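Long-range contact in VP4 protein (Tellina virus 1, PDB 3P06), which is probably a serine protease that cleaves the viral polyprotein into its final products, and was caught here as an intramolecular acyl-enzyme: residues T112-V123 / L169-K180. Residues are numbered along the deposited sequence; the frame is centred on the assembly and turned at random.
With URE (urea), chain G.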
ATOM      1  N   THR A 112      -1.021 -11.349  -6.190  1.00 29.20           N
ATOM      2  CA  THR A 112      -1.091 -12.067  -7.483  1.00 30.77           C
ATOM      3  C   THR A 112      -0.173 -11.426  -8.523  1.00 31.58           C
ATOM      4  O   THR A 112      -0.289 -11.708  -9.700  1.00 33.21           O
ATOM      5  CB  THR A 112      -2.551 -12.152  -8.009  1.00 31.82           C
ATOM      6  OG1 THR A 112      -3.121 -10.830  -8.018  1.00 29.67           O
ATOM      7  CG2 THR A 112      -3.415 -13.103  -7.088  1.00 28.44           C
ATOM      8  N   LEU A 113       0.752 -10.589  -8.075  1.00 35.76           N
ATOM      9  CA  LEU A 113       1.801 -10.044  -8.919  1.00 37.03           C
ATOM     10  C   LEU A 113       2.790 -11.136  -9.275  1.00 40.06           C
ATOM     11  O   LEU A 113       3.394 -11.773  -8.393  1.00 41.03           O
ATOM     12  CB  LEU A 113       2.528  -8.939  -8.185  1.00 35.50           C
ATOM     13  CG  LEU A 113       3.496  -8.011  -8.902  1.00 35.43           C
ATOM     14  CD1 LEU A 113       2.820  -7.365 -10.088  1.00 33.97           C
ATOM     15  CD2 LEU A 113       3.958  -6.967  -7.918  1.00 36.32           C
ATOM     16  N   GLU A 114       2.940 -11.395 -10.561  1.00 41.85           N
ATOM     17  CA  GLU A 114       3.834 -12.491 -10.959  1.00 46.64           C
ATOM     18  C   GLU A 114       5.101 -11.993 -11.622  1.00 47.22           C
ATOM     19  O   GLU A 114       5.957 -12.794 -11.990  1.00 50.24           O
ATOM     20  CB  GLU A 114       3.088 -13.496 -11.871  1.00 48.67           C
ATOM     21  CG  GLU A 114       1.775 -13.996 -11.259  1.00 51.45           C
ATOM     22  CD  GLU A 114       1.987 -15.028 -10.146  1.00 57.87           C
ATOM     23  OE1 GLU A 114       1.056 -15.228  -9.330  1.00 61.21           O
ATOM     24  OE2 GLU A 114       3.070 -15.665 -10.101  1.00 62.18           O
ATOM     25  N   SER A 115       5.251 -10.671 -11.725  1.00 47.36           N
ATOM     26  CA  SER A 115       6.293 -10.095 -12.584  1.00 48.33           C
ATOM     27  C   SER A 115       7.673 -10.029 -11.967  1.00 48.67           C
ATOM     28  O   SER A 115       8.671 -10.013 -12.712  1.00 50.25           O
ATOM     29  CB  SER A 115       5.896  -8.731 -13.118  1.00 47.35           C
ATOM     30  OG  SER A 115       5.680  -7.829 -12.049  1.00 46.58           O
ATOM     31  N   GLN A 116       7.775  -9.995 -10.638  1.00 47.45           N
ATOM     32  CA  GLN A 116       9.132  -9.909 -10.044  1.00 47.40           C
ATOM     33  C   GLN A 116       9.647  -8.454 -10.058  1.00 42.85           C
ATOM     34  O   GLN A 116      10.798  -8.163  -9.699  1.00 43.22           O
ATOM     35  CB  GLN A 116      10.066 -10.824 -10.848  1.00 51.09           C
ATOM     36  CG  GLN A 116      11.536 -10.789 -10.492  1.00 57.54           C
ATOM     37  CD  GLN A 116      11.817 -11.678  -9.296  1.00 65.31           C
ATOM     38  OE1 GLN A 116      11.822 -12.908  -9.414  1.00 68.70           O
ATOM     39  NE2 GLN A 116      12.022 -11.061  -8.127  1.00 65.29           N
ATOM     40  N   GLN A 117       8.793  -7.537 -10.509  1.00 38.01           N
ATOM     41  CA  GLN A 117       9.080  -6.110 -10.408  1.00 32.60           C
ATOM     42  C   GLN A 117       7.849  -5.409  -9.843  1.00 27.46           C
ATOM     43  O   GLN A 117       6.703  -5.706 -10.214  1.00 27.19           O
ATOM     44  CB  GLN A 117       9.412  -5.508 -11.779  1.00 33.38           C
ATOM     45  CG  GLN A 117      10.638  -6.016 -12.456  1.00 41.55           C
ATOM     46  CD  GLN A 117      11.288  -4.904 -13.239  1.00 47.86           C
ATOM     47  OE1 GLN A 117      10.605  -3.988 -13.707  1.00 49.39           O
ATOM     48  NE2 GLN A 117      12.617  -4.943 -13.344  1.00 50.75           N
ATOM     49  N   THR A 118       8.068  -4.452  -8.979  1.00 22.11           N
ATOM     50  CA  THR A 118       6.968  -3.586  -8.475  1.00 18.94           C
ATOM     51  C   THR A 118       6.526  -2.714  -9.649  1.00 19.16           C
ATOM     52  O   THR A 118       7.399  -2.184 -10.365  1.00 18.82           O
ATOM     53  CB  THR A 118       7.573  -2.681  -7.389  1.00 17.82           C
ATOM     54  OG1 THR A 118       8.010  -3.511  -6.302  1.00 16.83           O
ATOM     55  CG2 THR A 118       6.620  -1.605  -6.911  1.00 13.53           C
ATOM     56  N   PRO A 119       5.196  -2.575  -9.890  1.00 18.87           N
ATOM     57  CA  PRO A 119       4.716  -1.725 -10.976  1.00 18.78           C
ATOM     58  C   PRO A 119       4.940  -0.228 -10.653  1.00 18.78           C
ATOM     59  O   PRO A 119       4.936   0.180  -9.478  1.00 18.44           O
ATOM     60  CB  PRO A 119       3.173  -2.002 -11.011  1.00 19.96           C
ATOM     61  CG  PRO A 119       2.835  -2.488  -9.717  1.00 20.30           C
ATOM     62  CD  PRO A 119       4.080  -3.264  -9.198  1.00 18.38           C
ATOM     63  N   PHE A 120       5.102   0.579 -11.685  1.00 18.55           N
ATOM     64  CA  PHE A 120       5.269   1.997 -11.463  1.00 19.80           C
ATOM     65  C   PHE A 120       3.875   2.588 -11.426  1.00 19.47           C
ATOM     66  O   PHE A 120       3.438   3.207 -12.395  1.00 20.17           O
ATOM     67  CB  PHE A 120       6.100   2.577 -12.586  1.00 19.90           C
ATOM     68  CG  PHE A 120       6.421   4.022 -12.423  1.00 19.23           C
ATOM     69  CD1 PHE A 120       7.195   4.458 -11.369  1.00 20.10           C
ATOM     70  CD2 PHE A 120       5.964   4.967 -13.370  1.00 19.51           C
ATOM     71  CE1 PHE A 120       7.485   5.830 -11.208  1.00 21.20           C
ATOM     72  CE2 PHE A 120       6.265   6.357 -13.186  1.00 20.06           C
ATOM     73  CZ  PHE A 120       7.041   6.752 -12.139  1.00 16.76           C
ATOM     74  N   LEU A 121       3.179   2.370 -10.311  1.00 18.34           N
ATOM     75  CA  LEU A 121       1.814   2.760 -10.205  1.00 19.40           C
ATOM     76  C   LEU A 121       1.427   2.573  -8.755  1.00 20.44           C
ATOM     77  O   LEU A 121       1.752   1.545  -8.153  1.00 24.05           O
ATOM     78  CB  LEU A 121       0.953   1.837 -11.066  1.00 20.60           C
ATOM     79  CG  LEU A 121      -0.546   2.171 -11.148  1.00 21.84           C
ATOM     80  CD1 LEU A 121      -0.781   3.364 -12.000  1.00 21.44           C
ATOM     81  CD2 LEU A 121      -1.396   1.006 -11.666  1.00 21.82           C
HETATM   82  N   MSE A 122       0.729   3.525  -8.177  1.00 17.99           N
HETATM   83  CA  MSE A 122       0.306   3.368  -6.790  1.00 16.00           C
HETATM   84  C   MSE A 122      -1.141   2.927  -6.839  1.00 16.43           C
HETATM   85  O   MSE A 122      -1.869   3.233  -7.817  1.00 16.20           O
HETATM   86  CB  MSE A 122       0.401   4.700  -6.048  1.00 14.66           C
HETATM   87  CG  MSE A 122       1.856   5.213  -5.984  1.00 16.09           C
HETATM   88 SE   MSE A 122       1.846   6.816  -4.796  1.00 24.15          SE
HETATM   89  CE  MSE A 122       2.116   5.776  -3.173  1.00 12.02           C
ATOM     90  N   VAL A 123      -1.580   2.238  -5.797  1.00 15.68           N
ATOM     91  CA  VAL A 123      -2.953   1.752  -5.830  1.00 17.58           C
ATOM     92  C   VAL A 123      -3.678   2.072  -4.514  1.00 16.28           C
ATOM     93  O   VAL A 123      -3.105   1.897  -3.462  1.00 16.35           O
ATOM     94  CB  VAL A 123      -2.926   0.220  -6.120  1.00 19.53           C
ATOM     95  CG1 VAL A 123      -4.318  -0.399  -5.924  1.00 20.98           C
ATOM     96  CG2 VAL A 123      -2.358  -0.066  -7.582  1.00 20.07           C
ATOM     97  N   LEU A 169      -7.877  -4.532 -11.773  1.00 28.27           N
ATOM     98  CA  LEU A 169      -6.699  -4.042 -11.092  1.00 27.46           C
ATOM     99  C   LEU A 169      -5.497  -4.952 -11.440  1.00 28.16           C
ATOM    100  O   LEU A 169      -4.389  -4.453 -11.706  1.00 26.47           O
ATOM    101  CB  LEU A 169      -6.964  -4.033  -9.579  1.00 26.85           C
ATOM    102  CG  LEU A 169      -5.767  -3.706  -8.692  1.00 27.08           C
ATOM    103  CD1 LEU A 169      -5.206  -2.349  -8.963  1.00 26.27           C
ATOM    104  CD2 LEU A 169      -6.144  -3.840  -7.251  1.00 30.00           C
ATOM    105  N   ARG A 170      -5.710  -6.282 -11.439  1.00 29.67           N
ATOM    106  CA  ARG A 170      -4.630  -7.212 -11.874  1.00 32.45           C
ATOM    107  C   ARG A 170      -4.072  -6.930 -13.270  1.00 33.11           C
ATOM    108  O   ARG A 170      -2.861  -7.032 -13.481  1.00 33.99           O
ATOM    109  CB  ARG A 170      -5.050  -8.688 -11.796  1.00 33.17           C
ATOM    110  CG  ARG A 170      -5.337  -9.088 -10.394  1.00 34.12           C
ATOM    111  CD  ARG A 170      -5.578 -10.564 -10.281  1.00 39.74           C
ATOM    112  NE  ARG A 170      -6.003 -10.819  -8.913  1.00 42.34           N
ATOM    113  CZ  ARG A 170      -7.245 -11.143  -8.547  1.00 40.65           C
ATOM    114  NH1 ARG A 170      -8.205 -11.309  -9.465  1.00 36.98           N
ATOM    115  NH2 ARG A 170      -7.495 -11.343  -7.250  1.00 38.86           N
ATOM    116  N   GLN A 171      -4.949  -6.601 -14.216  1.00 34.62           N
ATOM    117  CA  GLN A 171      -4.531  -6.312 -15.591  1.00 36.87           C
ATOM    118  C   GLN A 171      -3.673  -5.035 -15.629  1.00 35.58           C
ATOM    119  O   GLN A 171      -2.669  -4.975 -16.303  1.00 37.27           O
ATOM    120  CB  GLN A 171      -5.751  -6.173 -16.513  1.00 37.70           C
ATOM    121  CG  GLN A 171      -6.484  -7.508 -16.887  1.00 43.37           C
ATOM    122  CD  GLN A 171      -5.557  -8.550 -17.553  1.00 47.06           C
ATOM    123  OE1 GLN A 171      -5.385  -8.556 -18.761  1.00 46.88           O
ATOM    124  NE2 GLN A 171      -4.972  -9.440 -16.743  1.00 48.27           N
ATOM    125  N   VAL A 172      -4.089  -4.021 -14.880  1.00 34.70           N
ATOM    126  CA  VAL A 172      -3.464  -2.720 -14.871  1.00 34.33           C
ATOM    127  C   VAL A 172      -2.104  -2.736 -14.199  1.00 33.13           C
ATOM    128  O   VAL A 172      -1.257  -1.981 -14.588  1.00 34.29           O
ATOM    129  CB  VAL A 172      -4.391  -1.722 -14.146  1.00 34.76           C
ATOM    130  CG1 VAL A 172      -3.631  -0.632 -13.494  1.00 34.72           C
ATOM    131  CG2 VAL A 172      -5.488  -1.163 -15.114  1.00 37.47           C
ATOM    132  N   VAL A 173      -1.877  -3.565 -13.180  1.00 32.57           N
ATOM    133  CA  VAL A 173      -0.565  -3.567 -12.505  1.00 31.59           C
ATOM    134  C   VAL A 173       0.444  -4.408 -13.257  1.00 34.60           C
ATOM    135  O   VAL A 173       1.627  -4.356 -12.943  1.00 34.96           O
ATOM    136  CB  VAL A 173      -0.602  -4.019 -10.979  1.00 31.15           C
ATOM    137  CG1 VAL A 173      -1.541  -3.120 -10.156  1.00 29.41           C
ATOM    138  CG2 VAL A 173      -0.959  -5.490 -10.803  1.00 30.46           C
ATOM    139  N   GLY A 174      -0.024  -5.199 -14.233  1.00 38.22           N
ATOM    140  CA  GLY A 174       0.838  -6.136 -14.957  1.00 41.38           C
ATOM    141  C   GLY A 174       1.862  -5.450 -15.850  1.00 42.71           C
ATOM    142  O   GLY A 174       2.957  -5.984 -16.060  1.00 46.08           O
ATOM    143  N   ASP A 175       1.544  -4.272 -16.376  1.00 42.18           N
ATOM    144  CA  ASP A 175       2.422  -3.650 -17.374  1.00 43.58           C
ATOM    145  C   ASP A 175       2.615  -2.169 -17.099  1.00 40.53           C
ATOM    146  O   ASP A 175       2.002  -1.340 -17.800  1.00 40.70           O
ATOM    147  CB  ASP A 175       1.774  -3.791 -18.755  1.00 46.89           C
ATOM    148  CG  ASP A 175       2.772  -3.730 -19.903  1.00 53.49           C
ATOM    149  OD1 ASP A 175       4.003  -3.914 -19.688  1.00 57.86           O
ATOM    150  OD2 ASP A 175       2.301  -3.530 -21.064  1.00 60.33           O
ATOM    151  N   LYS A 176       3.435  -1.844 -16.084  1.00 35.89           N
ATOM    152  CA  LYS A 176       3.704  -0.448 -15.659  1.00 31.40           C
ATOM    153  C   LYS A 176       5.201  -0.169 -15.486  1.00 30.35           C
ATOM    154  O   LYS A 176       5.741  -0.171 -14.357  1.00 27.91           O
ATOM    155  CB  LYS A 176       2.871  -0.081 -14.413  1.00 27.59           C
ATOM    156  CG  LYS A 176       1.359   0.007 -14.737  1.00 28.91           C
ATOM    157  CD  LYS A 176       0.998   1.301 -15.505  1.00 26.51           C
ATOM    158  CE  LYS A 176      -0.482   1.293 -15.937  1.00 34.01           C
ATOM    159  NZ  LYS A 176      -0.878   0.029 -16.639  1.00 35.24           N
ATOM    160  N   PRO A 177       5.899   0.034 -16.626  1.00 31.48           N
ATOM    161  CA  PRO A 177       7.354   0.221 -16.573  1.00 30.50           C
ATOM    162  C   PRO A 177       7.678   1.516 -15.819  1.00 27.15           C
ATOM    163  O   PRO A 177       6.853   2.429 -15.752  1.00 25.93           O
ATOM    164  CB  PRO A 177       7.783   0.302 -18.068  1.00 31.62           C
ATOM    165  CG  PRO A 177       6.523   0.526 -18.834  1.00 32.95           C
ATOM    166  CD  PRO A 177       5.344   0.180 -17.991  1.00 33.21           C
ATOM    167  N   TRP A 178       8.874   1.568 -15.263  1.00 26.02           N
ATOM    168  CA  TRP A 178       9.347   2.699 -14.447  1.00 23.48           C
ATOM    169  C   TRP A 178       9.745   3.843 -15.385  1.00 26.19           C
ATOM    170  O   TRP A 178      10.707   3.693 -16.179  1.00 25.44           O
ATOM    171  CB  TRP A 178      10.526   2.219 -13.548  1.00 21.81           C
ATOM    172  CG  TRP A 178       9.919   1.547 -12.360  1.00 22.07           C
ATOM    173  CD1 TRP A 178       9.188   0.361 -12.372  1.00 21.72           C
ATOM    174  CD2 TRP A 178       9.802   2.076 -11.013  1.00 19.41           C
ATOM    175  NE1 TRP A 178       8.693   0.101 -11.088  1.00 20.63           N
ATOM    176  CE2 TRP A 178       9.030   1.143 -10.253  1.00 17.29           C
ATOM    177  CE3 TRP A 178      10.283   3.235 -10.370  1.00 17.41           C
ATOM    178  CZ2 TRP A 178       8.745   1.338  -8.879  1.00 18.79           C
ATOM    179  CZ3 TRP A 178       9.973   3.447  -9.014  1.00 16.73           C
ATOM    180  CH2 TRP A 178       9.219   2.496  -8.274  1.00 18.13           C
ATOM    181  N   ARG A 179       9.045   4.977 -15.308  1.00 31.66           N
ATOM    182  CA  ARG A 179       9.417   6.121 -16.163  1.00 34.31           C
ATOM    183  C   ARG A 179      10.586   6.925 -15.538  1.00 31.93           C
ATOM    184  O   ARG A 179      11.196   7.763 -16.186  1.00 32.53           O
ATOM    185  CB  ARG A 179       8.214   7.033 -16.451  1.00 37.45           C
ATOM    186  CG  ARG A 179       7.020   6.360 -17.165  1.00 45.67           C
ATOM    187  CD  ARG A 179       7.339   6.045 -18.615  1.00 54.94           C
ATOM    188  NE  ARG A 179       6.395   5.069 -19.157  1.00 63.75           N
ATOM    189  CZ  ARG A 179       6.392   4.632 -20.411  1.00 68.15           C
ATOM    190  NH1 ARG A 179       7.278   5.081 -21.293  1.00 69.99           N
ATOM    191  NH2 ARG A 179       5.495   3.736 -20.781  1.00 73.54           N
ATOM    192  N   LYS A 180      10.908   6.666 -14.283  1.00 28.88           N
ATOM    193  CA  LYS A 180      12.165   7.185 -13.732  1.00 28.71           C
ATOM    194  C   LYS A 180      12.733   6.153 -12.757  1.00 27.33           C
ATOM    195  O   LYS A 180      12.080   5.161 -12.486  1.00 27.78           O
ATOM    196  CB  LYS A 180      11.976   8.568 -13.079  1.00 29.14           C
ATOM    197  CG  LYS A 180      10.985   8.535 -11.944  1.00 27.72           C
ATOM    198  CD  LYS A 180      10.668   9.954 -11.518  1.00 33.34           C
ATOM    199  CE  LYS A 180       9.486   9.925 -10.590  1.00 28.97           C
ATOM    200  NZ  LYS A 180       9.419  11.246  -9.930  1.00 33.43           N
TER
HETATM  201  C   URE G 105       6.180  -3.775 -14.500  1.00 53.58           C
HETATM  202  O   URE G 105       4.957  -3.646 -14.367  1.00 53.22           O
HETATM  203  N1  URE G 105       6.653  -4.824 -15.166  1.00 53.89           N
HETATM  204  N2  URE G 105       7.081  -2.916 -13.987  1.00 52.84           N
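Phe120, at the centre of an inverse gamma turn just before strand 122-123, packs against Trp178 of the extended chain that leaves helix 166-173. Phe120 CB sits over the tryptophan's five-membered ring, 3.8 Å from its centroid and almost on the normal, a CH-pi contact. With CG anti to the backbone N (chi1 -176°), the phenyl edge atom CD1 reaches the indole face beside CE3, the planes inclined at 52°; Arg179 N lies over one face of the phenyl ring. Tryptophan suits its place because it offers both this broad face and a donor at its edge: NE1 gives an almost straight bond (176°) to Thr118 O, 2.7 Å away and close to the indole plane. Backbone bonding continues from Phe120 N to Lys176 O at 2.8 Å. Urea, lying beside Thr118 and Pro119, bonds to the Lys176 backbone, its O taking a bond from Lys176 N at 2.9 Å and its N2 returning a weak one to Lys176 O. The side chain of Lys176 lays its CG near Leu121 CB, then bends at chi2 and chi4, which brings NZ back to Val172 O at 2.9 Å, on a lone pair in the carbonyl plane.

This is the S50 protease domain of the polyprotein, where strand 122-123 edges a three-stranded parallel sheet and helix 166-173 packs on Val123 of that strand and on Leu121 and Pro119 just before it. Branched and cyclic aliphatic groups fill that junction compactly: the Pro119 ring lies alongside Val173, Leu121 CD2 presses tightly on Val172 CG1, and Val123 CG1 meets Leu169 CD1. Ala105 meets Val123 and Leu169, and Ala109 meets Leu169 and Val173, small side chains that let helix 104-111 come close. Farther out, just past that helix, Thr112 OG1 accepts a bent bond from Arg170 NE, near the guanidinium plane, at 3.0 Å.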